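Local structure of D-aminoacyl-tRNA deacylase (Archaeoglobus fulgidus, 1YQE) at residues 54-62 against 100-108; 86-96 against 134-145. The protein probably hydrolyses D-aminoacyl-tRNAs to free tRNA and D-amino acids, a zinc-dependent activity that counteracts the toxicity of D-aminoacyl-tRNA. All coordinates share one frame; numbering follows the deposited sequence.

Contact 1 (54-62 against 100-108). With POP (pyrophosphate 2-), chain B.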
loop_
_atom_site.group_PDB
_atom_site.type_symbol
_atom_site.label_atom_id
_atom_site.label_comp_id
_atom_site.label_asym_id
_atom_site.label_seq_id
_atom_site.Cartn_x
_atom_site.Cartn_y
_atom_site.Cartn_z
ATOM N N ARG A 54 -15.672 -6.162 -5.524
ATOM C CA ARG A 54 -14.762 -6.606 -4.480
ATOM C C ARG A 54 -13.435 -6.003 -4.952
ATOM O O ARG A 54 -13.029 -6.222 -6.091
ATOM C CB ARG A 54 -14.691 -8.134 -4.480
ATOM C CG ARG A 54 -13.706 -8.725 -3.501
ATOM C CD ARG A 54 -14.138 -8.509 -2.064
ATOM N NE ARG A 54 -13.291 -9.247 -1.130
ATOM C CZ ARG A 54 -13.119 -10.563 -1.166
ATOM N NH1 ARG A 54 -13.735 -11.288 -2.089
ATOM N NH2 ARG A 54 -12.338 -11.158 -0.274
ATOM N N LEU A 55 -12.768 -5.238 -4.096
ATOM C CA LEU A 55 -11.515 -4.588 -4.487
ATOM C C LEU A 55 -10.426 -5.478 -5.089
ATOM O O LEU A 55 -9.832 -5.115 -6.099
ATOM C CB LEU A 55 -10.939 -3.793 -3.309
ATOM C CG LEU A 55 -11.863 -2.704 -2.748
ATOM C CD1 LEU A 55 -11.116 -1.876 -1.712
ATOM C CD2 LEU A 55 -12.362 -1.814 -3.875
ATOM N N ILE A 56 -10.166 -6.637 -4.490
ATOM C CA ILE A 56 -9.123 -7.520 -5.015
ATOM C C ILE A 56 -9.355 -7.961 -6.458
ATOM O O ILE A 56 -8.426 -8.396 -7.130
ATOM C CB ILE A 56 -8.932 -8.781 -4.135
ATOM C CG1 ILE A 56 -10.259 -9.524 -3.974
ATOM C CG2 ILE A 56 -8.343 -8.384 -2.784
ATOM C CD1 ILE A 56 -10.124 -10.852 -3.239
ATOM N N TYR A 57 -10.592 -7.851 -6.933
ATOM C CA TYR A 57 -10.906 -8.221 -8.310
ATOM C C TYR A 57 -11.150 -6.974 -9.161
ATOM O O TYR A 57 -11.513 -7.071 -10.334
ATOM C CB TYR A 57 -12.149 -9.114 -8.363
ATOM C CG TYR A 57 -11.992 -10.437 -7.654
ATOM C CD1 TYR A 57 -12.586 -10.659 -6.413
ATOM C CD2 TYR A 57 -11.240 -11.465 -8.220
ATOM C CE1 TYR A 57 -12.437 -11.879 -5.751
ATOM C CE2 TYR A 57 -11.084 -12.689 -7.566
ATOM C CZ TYR A 57 -11.687 -12.886 -6.331
ATOM O OH TYR A 57 -11.537 -14.091 -5.677
ATOM N N ALA A 58 -10.929 -5.805 -8.570
ATOM C CA ALA A 58 -11.149 -4.539 -9.263
ATOM C C ALA A 58 -10.089 -4.136 -10.291
ATOM O O ALA A 58 -9.712 -2.968 -10.362
ATOM C CB ALA A 58 -11.317 -3.419 -8.239
ATOM N N ASP A 59 -9.609 -5.089 -11.085
ATOM C CA ASP A 59 -8.618 -4.784 -12.120
ATOM C C ASP A 59 -9.163 -3.682 -13.037
ATOM O O ASP A 59 -10.344 -3.692 -13.389
ATOM C CB ASP A 59 -8.316 -6.034 -12.962
ATOM C CG ASP A 59 -7.262 -6.941 -12.330
ATOM O OD1 ASP A 59 -7.174 -8.122 -12.736
ATOM O OD2 ASP A 59 -6.512 -6.484 -11.446
ATOM N N HIS A 60 -8.299 -2.741 -13.413
ATOM C CA HIS A 60 -8.669 -1.633 -14.301
ATOM C C HIS A 60 -9.693 -0.655 -13.736
ATOM O O HIS A 60 -10.243 0.165 -14.474
ATOM C CB HIS A 60 -9.187 -2.182 -15.638
ATOM C CG HIS A 60 -8.173 -2.983 -16.392
ATOM N ND1 HIS A 60 -7.007 -2.434 -16.879
ATOM C CD2 HIS A 60 -8.132 -4.298 -16.712
ATOM C CE1 HIS A 60 -6.291 -3.376 -17.465
ATOM N NE2 HIS A 60 -6.950 -4.517 -17.376
ATOM N N ILE A 61 -9.947 -0.713 -12.433
ATOM C CA ILE A 61 -10.927 0.195 -11.856
ATOM C C ILE A 61 -10.474 1.652 -11.936
ATOM O O ILE A 61 -11.303 2.564 -11.933
ATOM C CB ILE A 61 -11.245 -0.171 -10.392
ATOM C CG1 ILE A 61 -12.518 0.560 -9.953
ATOM C CG2 ILE A 61 -10.068 0.180 -9.489
ATOM C CD1 ILE A 61 -13.002 0.175 -8.580
ATOM N N ASP A 62 -9.164 1.878 -12.016
ATOM C CA ASP A 62 -8.658 3.241 -12.117
ATOM C C ASP A 62 -9.057 3.847 -13.461
ATOM O O ASP A 62 -9.404 5.030 -13.535
ATOM C CB ASP A 62 -7.131 3.291 -11.957
ATOM C CG ASP A 62 -6.405 2.341 -12.895
ATOM O OD1 ASP A 62 -5.220 2.603 -13.202
ATOM O OD2 ASP A 62 -7.009 1.329 -13.314
ATOM N N ALA A 100 -2.018 -16.234 -8.712
ATOM C CA ALA A 100 -3.051 -15.208 -8.606
ATOM C C ALA A 100 -4.345 -15.833 -8.089
ATOM O O ALA A 100 -5.359 -15.854 -8.783
ATOM C CB ALA A 100 -3.283 -14.555 -9.963
ATOM N N ASP A 101 -4.303 -16.341 -6.861
ATOM C CA ASP A 101 -5.466 -16.982 -6.254
ATOM C C ASP A 101 -6.513 -16.019 -5.727
ATOM O O ASP A 101 -7.655 -16.412 -5.498
ATOM C CB ASP A 101 -5.041 -17.907 -5.108
ATOM C CG ASP A 101 -4.441 -19.206 -5.596
ATOM O OD1 ASP A 101 -4.584 -19.509 -6.801
ATOM O OD2 ASP A 101 -3.842 -19.929 -4.771
ATOM N N PHE A 102 -6.138 -14.762 -5.524
ATOM C CA PHE A 102 -7.104 -13.811 -5.001
ATOM C C PHE A 102 -7.139 -12.478 -5.726
ATOM O O PHE A 102 -6.953 -11.412 -5.128
ATOM C CB PHE A 102 -6.871 -13.636 -3.498
ATOM C CG PHE A 102 -7.047 -14.916 -2.729
ATOM C CD1 PHE A 102 -8.286 -15.552 -2.696
ATOM C CD2 PHE A 102 -5.965 -15.531 -2.113
ATOM C CE1 PHE A 102 -8.443 -16.793 -2.065
ATOM C CE2 PHE A 102 -6.110 -16.771 -1.480
ATOM C CZ PHE A 102 -7.352 -17.401 -1.459
ATOM N N GLY A 103 -7.392 -12.559 -7.029
ATOM C CA GLY A 103 -7.485 -11.370 -7.853
ATOM C C GLY A 103 -6.280 -11.077 -8.720
ATOM O O GLY A 103 -5.163 -11.496 -8.418
ATOM N N GLY A 104 -6.519 -10.352 -9.808
ATOM C CA GLY A 104 -5.445 -9.980 -10.704
ATOM C C GLY A 104 -4.905 -11.079 -11.598
ATOM O O GLY A 104 -5.501 -12.152 -11.732
ATOM N N LYS A 105 -3.756 -10.794 -12.203
ATOM C CA LYS A 105 -3.091 -11.722 -13.113
ATOM C C LYS A 105 -1.714 -12.120 -12.589
ATOM O O LYS A 105 -1.084 -11.378 -11.829
ATOM C CB LYS A 105 -2.933 -11.065 -14.487
ATOM C CG LYS A 105 -4.239 -10.586 -15.096
ATOM C CD LYS A 105 -3.993 -9.853 -16.406
ATOM C CE LYS A 105 -5.290 -9.607 -17.161
ATOM N NZ LYS A 105 -6.293 -8.845 -16.357
ATOM N N PRO A 106 -1.220 -13.299 -12.999
ATOM C CA PRO A 106 0.098 -13.751 -12.542
ATOM C C PRO A 106 1.191 -12.779 -12.980
ATOM O O PRO A 106 1.044 -12.089 -13.990
ATOM C CB PRO A 106 0.255 -15.112 -13.220
ATOM C CG PRO A 106 -1.159 -15.573 -13.405
ATOM C CD PRO A 106 -1.860 -14.317 -13.848
ATOM N N TYR A 107 2.272 -12.722 -12.209
ATOM C CA TYR A 107 3.412 -11.870 -12.530
ATOM C C TYR A 107 3.044 -10.475 -13.009
ATOM O O TYR A 107 3.657 -9.949 -13.937
ATOM C CB TYR A 107 4.279 -12.562 -13.584
ATOM C CG TYR A 107 4.828 -13.888 -13.108
ATOM C CD1 TYR A 107 5.878 -13.940 -12.189
ATOM C CD2 TYR A 107 4.263 -15.090 -13.533
ATOM C CE1 TYR A 107 6.351 -15.156 -11.703
ATOM C CE2 TYR A 107 4.729 -16.311 -13.051
ATOM C CZ TYR A 107 5.770 -16.336 -12.138
ATOM O OH TYR A 107 6.237 -17.539 -11.654
ATOM N N SER A 108 2.043 -9.879 -12.369
ATOM C CA SER A 108 1.598 -8.533 -12.714
ATOM C C SER A 108 1.562 -7.722 -11.417
ATOM O O SER A 108 1.095 -8.203 -10.388
ATOM C CB SER A 108 0.211 -8.585 -13.354
ATOM O OG SER A 108 -0.158 -7.318 -13.867
HETATM P P1 POP B . -10.134 -9.866 1.546
HETATM O O1 POP B . -10.613 -10.886 2.565
HETATM O O2 POP B . -11.284 -8.894 1.256
HETATM O O3 POP B . -9.743 -10.531 0.235
HETATM O O POP B . -8.893 -8.935 2.143
HETATM P P2 POP B . -7.328 -9.463 2.325
HETATM O O4 POP B . -7.147 -10.919 1.990
HETATM O O5 POP B . -6.887 -9.215 3.730
HETATM O O6 POP B . -6.500 -8.481 1.355
HETATM O O HOH W 1 -9.368 -9.953 -11.149
HETATM O O HOH W 2 -8.539 -9.084 -15.036
#

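Contact 2 (86-96 against 134-145). With POP (pyrophosphate 2-), chain B.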
loop_
_atom_site.group_PDB
_atom_site.type_symbol
_atom_site.label_atom_id
_atom_site.label_comp_id
_atom_site.label_asym_id
_atom_site.label_seq_id
_atom_site.Cartn_x
_atom_site.Cartn_y
_atom_site.Cartn_z
ATOM N N ARG A 86 -5.185 -11.082 14.809
ATOM C CA ARG A 86 -4.518 -9.951 15.452
ATOM C C ARG A 86 -5.172 -8.621 15.089
ATOM O O ARG A 86 -5.738 -8.474 14.005
ATOM C CB ARG A 86 -3.046 -9.903 15.037
ATOM C CG ARG A 86 -2.198 -11.060 15.530
ATOM C CD ARG A 86 -0.827 -11.014 14.878
ATOM N NE ARG A 86 -0.230 -9.688 14.995
ATOM C CZ ARG A 86 0.920 -9.327 14.435
ATOM N NH1 ARG A 86 1.608 -10.197 13.707
ATOM N NH2 ARG A 86 1.379 -8.093 14.601
ATOM N N LYS A 87 -5.095 -7.653 15.997
ATOM C CA LYS A 87 -5.656 -6.330 15.739
ATOM C C LYS A 87 -4.534 -5.516 15.106
ATOM O O LYS A 87 -3.553 -5.169 15.769
ATOM C CB LYS A 87 -6.117 -5.676 17.046
ATOM C CG LYS A 87 -7.284 -6.386 17.725
ATOM C CD LYS A 87 -7.705 -5.652 18.992
ATOM C CE LYS A 87 -8.900 -6.317 19.656
ATOM N NZ LYS A 87 -10.125 -6.232 18.809
ATOM N N ILE A 88 -4.667 -5.215 13.819
ATOM C CA ILE A 88 -3.622 -4.482 13.128
ATOM C C ILE A 88 -4.089 -3.483 12.082
ATOM O O ILE A 88 -5.204 -3.561 11.571
ATOM C CB ILE A 88 -2.643 -5.454 12.415
ATOM C CG1 ILE A 88 -3.435 -6.443 11.561
ATOM C CG2 ILE A 88 -1.783 -6.198 13.437
ATOM C CD1 ILE A 88 -2.568 -7.441 10.804
ATOM N N PHE A 89 -3.206 -2.534 11.797
ATOM C CA PHE A 89 -3.418 -1.528 10.763
ATOM C C PHE A 89 -2.364 -1.959 9.744
ATOM O O PHE A 89 -1.210 -2.150 10.113
ATOM C CB PHE A 89 -3.061 -0.128 11.272
ATOM C CG PHE A 89 -4.019 0.421 12.286
ATOM C CD1 PHE A 89 -5.335 0.703 11.938
ATOM C CD2 PHE A 89 -3.595 0.690 13.584
ATOM C CE1 PHE A 89 -6.223 1.249 12.867
ATOM C CE2 PHE A 89 -4.474 1.237 14.521
ATOM C CZ PHE A 89 -5.789 1.516 14.160
ATOM N N THR A 90 -2.732 -2.134 8.482
ATOM C CA THR A 90 -1.724 -2.544 7.513
ATOM C C THR A 90 -1.680 -1.683 6.262
ATOM O O THR A 90 -2.608 -0.929 5.965
ATOM C CB THR A 90 -1.913 -4.012 7.061
ATOM O OG1 THR A 90 -3.061 -4.108 6.208
ATOM C CG2 THR A 90 -2.101 -4.929 8.267
ATOM N N VAL A 91 -0.564 -1.800 5.555
ATOM C CA VAL A 91 -0.338 -1.100 4.303
ATOM C C VAL A 91 0.373 -2.067 3.367
ATOM O O VAL A 91 1.267 -2.813 3.784
ATOM C CB VAL A 91 0.554 0.149 4.487
ATOM C CG1 VAL A 91 0.899 0.750 3.129
ATOM C CG2 VAL A 91 -0.171 1.183 5.336
ATOM N N HIS A 92 -0.048 -2.073 2.106
ATOM C CA HIS A 92 0.576 -2.918 1.100
ATOM C C HIS A 92 0.091 -2.498 -0.275
ATOM O O HIS A 92 -0.922 -1.807 -0.407
ATOM C CB HIS A 92 0.238 -4.399 1.314
ATOM C CG HIS A 92 -1.096 -4.811 0.760
ATOM N ND1 HIS A 92 -2.274 -4.670 1.462
ATOM C CD2 HIS A 92 -1.432 -5.378 -0.425
ATOM C CE1 HIS A 92 -3.276 -5.135 0.737
ATOM N NE2 HIS A 92 -2.792 -5.570 -0.413
ATOM N N VAL A 93 0.832 -2.905 -1.297
ATOM C CA VAL A 93 0.461 -2.609 -2.670
ATOM C C VAL A 93 0.095 -3.956 -3.282
ATOM O O VAL A 93 0.748 -4.962 -3.015
ATOM C CB VAL A 93 1.632 -1.971 -3.441
ATOM C CG1 VAL A 93 1.253 -1.772 -4.898
ATOM C CG2 VAL A 93 1.986 -0.627 -2.814
ATOM N N SER A 94 -0.964 -3.979 -4.079
ATOM C CA SER A 94 -1.415 -5.212 -4.709
ATOM C C SER A 94 -0.495 -5.641 -5.853
ATOM O O SER A 94 0.244 -4.827 -6.420
ATOM C CB SER A 94 -2.861 -5.042 -5.196
ATOM O OG SER A 94 -3.026 -3.841 -5.929
ATOM N N GLY A 95 -0.534 -6.933 -6.168
ATOM C CA GLY A 95 0.299 -7.484 -7.221
ATOM C C GLY A 95 0.564 -8.953 -6.954
ATOM O O GLY A 95 0.516 -9.393 -5.805
ATOM N N ASN A 96 0.837 -9.715 -8.009
ATOM C CA ASN A 96 1.091 -11.148 -7.871
ATOM C C ASN A 96 2.426 -11.569 -8.441
ATOM O O ASN A 96 2.920 -10.977 -9.397
ATOM C CB ASN A 96 0.029 -11.970 -8.610
ATOM C CG ASN A 96 -1.362 -11.722 -8.106
ATOM O OD1 ASN A 96 -1.647 -11.921 -6.930
ATOM N ND2 ASN A 96 -2.252 -11.292 -9.000
ATOM N N PHE A 134 -3.890 -2.121 19.304
ATOM C CA PHE A 134 -3.563 -2.287 17.891
ATOM C C PHE A 134 -2.080 -2.124 17.609
ATOM O O PHE A 134 -1.366 -1.416 18.316
ATOM C CB PHE A 134 -4.331 -1.284 17.026
ATOM C CG PHE A 134 -5.702 -1.740 16.635
ATOM C CD1 PHE A 134 -6.728 -1.801 17.572
ATOM C CD2 PHE A 134 -5.970 -2.117 15.320
ATOM C CE1 PHE A 134 -8.001 -2.232 17.206
ATOM C CE2 PHE A 134 -7.240 -2.550 14.946
ATOM C CZ PHE A 134 -8.258 -2.606 15.892
ATOM N N GLU A 135 -1.625 -2.779 16.552
ATOM C CA GLU A 135 -0.232 -2.703 16.157
ATOM C C GLU A 135 -0.179 -2.417 14.664
ATOM O O GLU A 135 -1.076 -2.810 13.925
ATOM C CB GLU A 135 0.461 -4.033 16.462
ATOM C CG GLU A 135 1.947 -4.047 16.179
ATOM C CD GLU A 135 2.592 -5.367 16.560
ATOM O OE1 GLU A 135 2.517 -5.747 17.750
ATOM O OE2 GLU A 135 3.173 -6.025 15.669
ATOM N N PHE A 136 0.852 -1.709 14.222
ATOM C CA PHE A 136 0.988 -1.426 12.801
ATOM C C PHE A 136 1.974 -2.391 12.166
ATOM O O PHE A 136 2.956 -2.792 12.786
ATOM C CB PHE A 136 1.508 -0.016 12.534
ATOM C CG PHE A 136 1.995 0.165 11.124
ATOM C CD1 PHE A 136 1.089 0.218 10.068
ATOM C CD2 PHE A 136 3.354 0.170 10.839
ATOM C CE1 PHE A 136 1.530 0.266 8.748
ATOM C CE2 PHE A 136 3.806 0.217 9.520
ATOM C CZ PHE A 136 2.886 0.264 8.473
ATOM N N THR A 137 1.718 -2.746 10.914
ATOM C CA THR A 137 2.612 -3.627 10.199
ATOM C C THR A 137 2.407 -3.501 8.699
ATOM O O THR A 137 1.301 -3.235 8.218
ATOM C CB THR A 137 2.407 -5.107 10.599
ATOM O OG1 THR A 137 3.461 -5.901 10.036
ATOM C CG2 THR A 137 1.068 -5.626 10.088
ATOM N N MET A 138 3.494 -3.658 7.962
ATOM C CA MET A 138 3.423 -3.628 6.520
ATOM C C MET A 138 3.004 -5.040 6.145
ATOM O O MET A 138 3.086 -5.960 6.966
ATOM C CB MET A 138 4.799 -3.360 5.914
ATOM C CG MET A 138 5.291 -1.936 6.024
ATOM S SD MET A 138 4.261 -0.797 5.085
ATOM C CE MET A 138 4.709 -1.240 3.403
ATOM N N GLU A 139 2.520 -5.192 4.920
ATOM C CA GLU A 139 2.164 -6.494 4.381
ATOM C C GLU A 139 2.958 -6.525 3.089
ATOM O O GLU A 139 3.111 -5.493 2.434
ATOM C CB GLU A 139 0.679 -6.591 4.047
ATOM C CG GLU A 139 -0.230 -6.955 5.198
ATOM C CD GLU A 139 -1.666 -7.119 4.744
ATOM O OE1 GLU A 139 -1.919 -7.996 3.890
ATOM O OE2 GLU A 139 -2.542 -6.371 5.232
ATOM N N VAL A 140 3.488 -7.684 2.726
ATOM C CA VAL A 140 4.237 -7.781 1.483
ATOM C C VAL A 140 3.248 -7.607 0.337
ATOM O O VAL A 140 2.034 -7.597 0.549
ATOM C CB VAL A 140 4.916 -9.158 1.343
ATOM C CG1 VAL A 140 5.977 -9.324 2.420
ATOM C CG2 VAL A 140 3.871 -10.259 1.443
ATOM N N THR A 141 3.767 -7.453 -0.875
ATOM C CA THR A 141 2.919 -7.317 -2.049
ATOM C C THR A 141 2.213 -8.649 -2.272
ATOM O O THR A 141 2.852 -9.696 -2.278
ATOM C CB THR A 141 3.752 -6.987 -3.297
ATOM O OG1 THR A 141 4.325 -5.683 -3.146
ATOM C CG2 THR A 141 2.895 -7.022 -4.548
ATOM N N HIS A 142 0.896 -8.605 -2.428
ATOM C CA HIS A 142 0.111 -9.810 -2.662
ATOM C C HIS A 142 -1.336 -9.474 -2.998
ATOM O O HIS A 142 -1.820 -8.383 -2.695
ATOM C CB HIS A 142 0.134 -10.718 -1.434
ATOM C CG HIS A 142 -0.589 -10.150 -0.255
ATOM N ND1 HIS A 142 -1.630 -10.806 0.366
ATOM C CD2 HIS A 142 -0.433 -8.980 0.408
ATOM C CE1 HIS A 142 -2.086 -10.061 1.359
ATOM N NE2 HIS A 142 -1.377 -8.948 1.405
ATOM N N HIS A 143 -2.011 -10.437 -3.626
ATOM C CA HIS A 143 -3.406 -10.320 -4.027
ATOM C C HIS A 143 -3.683 -9.242 -5.064
ATOM O O HIS A 143 -2.859 -8.358 -5.299
ATOM C CB HIS A 143 -4.289 -10.093 -2.793
ATOM C CG HIS A 143 -4.403 -11.297 -1.906
ATOM N ND1 HIS A 143 -5.183 -11.316 -0.770
ATOM C CD2 HIS A 143 -3.841 -12.527 -1.996
ATOM C CE1 HIS A 143 -5.097 -12.504 -0.198
ATOM N NE2 HIS A 143 -4.290 -13.258 -0.922
ATOM N N GLY A 144 -4.850 -9.336 -5.691
ATOM C CA GLY A 144 -5.235 -8.356 -6.691
ATOM C C GLY A 144 -5.681 -7.081 -5.994
ATOM O O GLY A 144 -5.719 -7.033 -4.765
ATOM N N PRO A 145 -6.007 -6.023 -6.742
ATOM C CA PRO A 145 -5.968 -5.985 -8.206
ATOM C C PRO A 145 -4.544 -5.711 -8.710
ATOM O O PRO A 145 -3.800 -4.921 -8.123
ATOM C CB PRO A 145 -6.946 -4.860 -8.533
ATOM C CG PRO A 145 -6.665 -3.875 -7.398
ATOM C CD PRO A 145 -6.579 -4.778 -6.188
HETATM P P1 POP B . -10.134 -9.866 1.546
HETATM O O1 POP B . -10.613 -10.886 2.565
HETATM O O2 POP B . -11.284 -8.894 1.256
HETATM O O3 POP B . -9.743 -10.531 0.235
HETATM O O POP B . -8.893 -8.935 2.143
HETATM P P2 POP B . -7.328 -9.463 2.325
HETATM O O4 POP B . -7.147 -10.919 1.990
HETATM O O5 POP B . -6.887 -9.215 3.730
HETATM O O6 POP B . -6.500 -8.481 1.355
HETATM O O HOH W 3 -4.527 -6.546 -2.360
HETATM O O HOH W 4 3.649 -3.929 -0.925
HETATM O O HOH W 5 -0.933 -12.661 -4.661
#

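Contact 1 (54-62 against 100-108)
Phe102 meets Ile56 through its backbone: Phe102 O lies 3.4 Å from Ile56 CB, while Ile56 CD1 touches Phe102 CB. Ile56 CG1 sits between its own backbone N and carbonyl carbon (chi1 55°), and this carries CD1 over the centre of one face of the Arg54 guanidinium. Backed in this way, Arg54 grips one oxygen of the bound pyrophosphate with two N-H groups, NE at 3.1 Å and NH2 at 2.9 Å from POP O2; Arg79 and Ser81 N hold the same ligand. Gly103 comes next, its CA 3.2 Å from Ile56 O in a CA-H...O contact. A side chain here would collide with that oxygen, and the Tyr57 ring lies obliquely beside Gly103 N. Gly104 CA packs 3.3 Å from Asp59 OD1, and a water that donates to this oxygen accepts from Gly104 N. Lys105 NZ forms a long salt bridge of 3.8 Å to Asp59 OD1; a second water closes the gap, 2.8 Å from Asp59 OD1 and 2.6 Å from Lys105 NZ. The other oxygen, Asp59 OD2, accepts a bond from Glu147 N. The contact thus sets the 3-10 turn 55-57, just before helix 61-65, against the loop joining strand 88-92 to helix 114-125, with Arg54 and Leu55 resting on strand 73-81.

Contact 2 (86-96 against 134-145)
Strands 88-92 and 135-138 pair in parallel through Phe89, whose N bonds to Glu135 O and whose O receives Thr137 N; with helix 114-125 between them in sequence they form a beta-alpha-beta crossover at one edge of the mixed sheet. At its start Lys87 CB sits squarely over the Phe134 ring, 3.7 Å from the centroid, and Lys87 CD borders Phe134 CE1. Phe134 in turn fits its CB against Phe89 CE2 (3.6 Å), the two rings oblique with planes at 31°. Along the face carrying Phe89, Val91 CG2 meets the edge of the Phe136 ring and Val91 CB rests on Met138 SD; Val121 and Leu124 of helix 114-125 touch Phe136 there. On the opposite face Thr137 CG2 faces the notch between Ile88 CD1 and Thr90 CG2, and Arg86 NH2 makes a salt bridge of 2.9 Å with Glu135 OE2. Glu139, next after Met138, has CG anti to its carbonyl carbon (chi1 -84°) and a chain extended beyond CG, which carries the carboxylate to Thr90 OG1, 2.5 Å from OE2, and to His142 NE2, 2.7 Å from OE1. Replacing Glu139 with an alanine would probably leave the Thr90 hydroxyl and His142 NE2 without their acceptor and the His142 imidazole freer to turn. The His142 ring lies obliquely against that of His92; next to it His143, in the pyrophosphate pocket, turns its ring edge to POP O4 and takes His142 ND1 over one face. Beside the cis peptide before Pro145, Ser94 OG donates to Pro145 O at 2.6 Å, tilted 16° from the carbonyl plane.

From the N terminus the chain passes 54-62, then 86-96, 100-108 and 134-145, so the segments alternate and the two contacts cross. Contact 1 closes the excursion through strands 73-81 and 88-92; contact 2 closes the one through helix 114-125. They meet directly: Asn96 ND2 probably bonds to Gly103 O and Asn96 N to Ser108 O, the Phe102 ring meets that of His143, and Leu55 O packs on Pro145 CD. Arg54 and Ile56 of contact 1 and His143 of contact 2 border the same pyrophosphate. Together they tie the loop before helix 61-65 to the far edge of the mixed sheet.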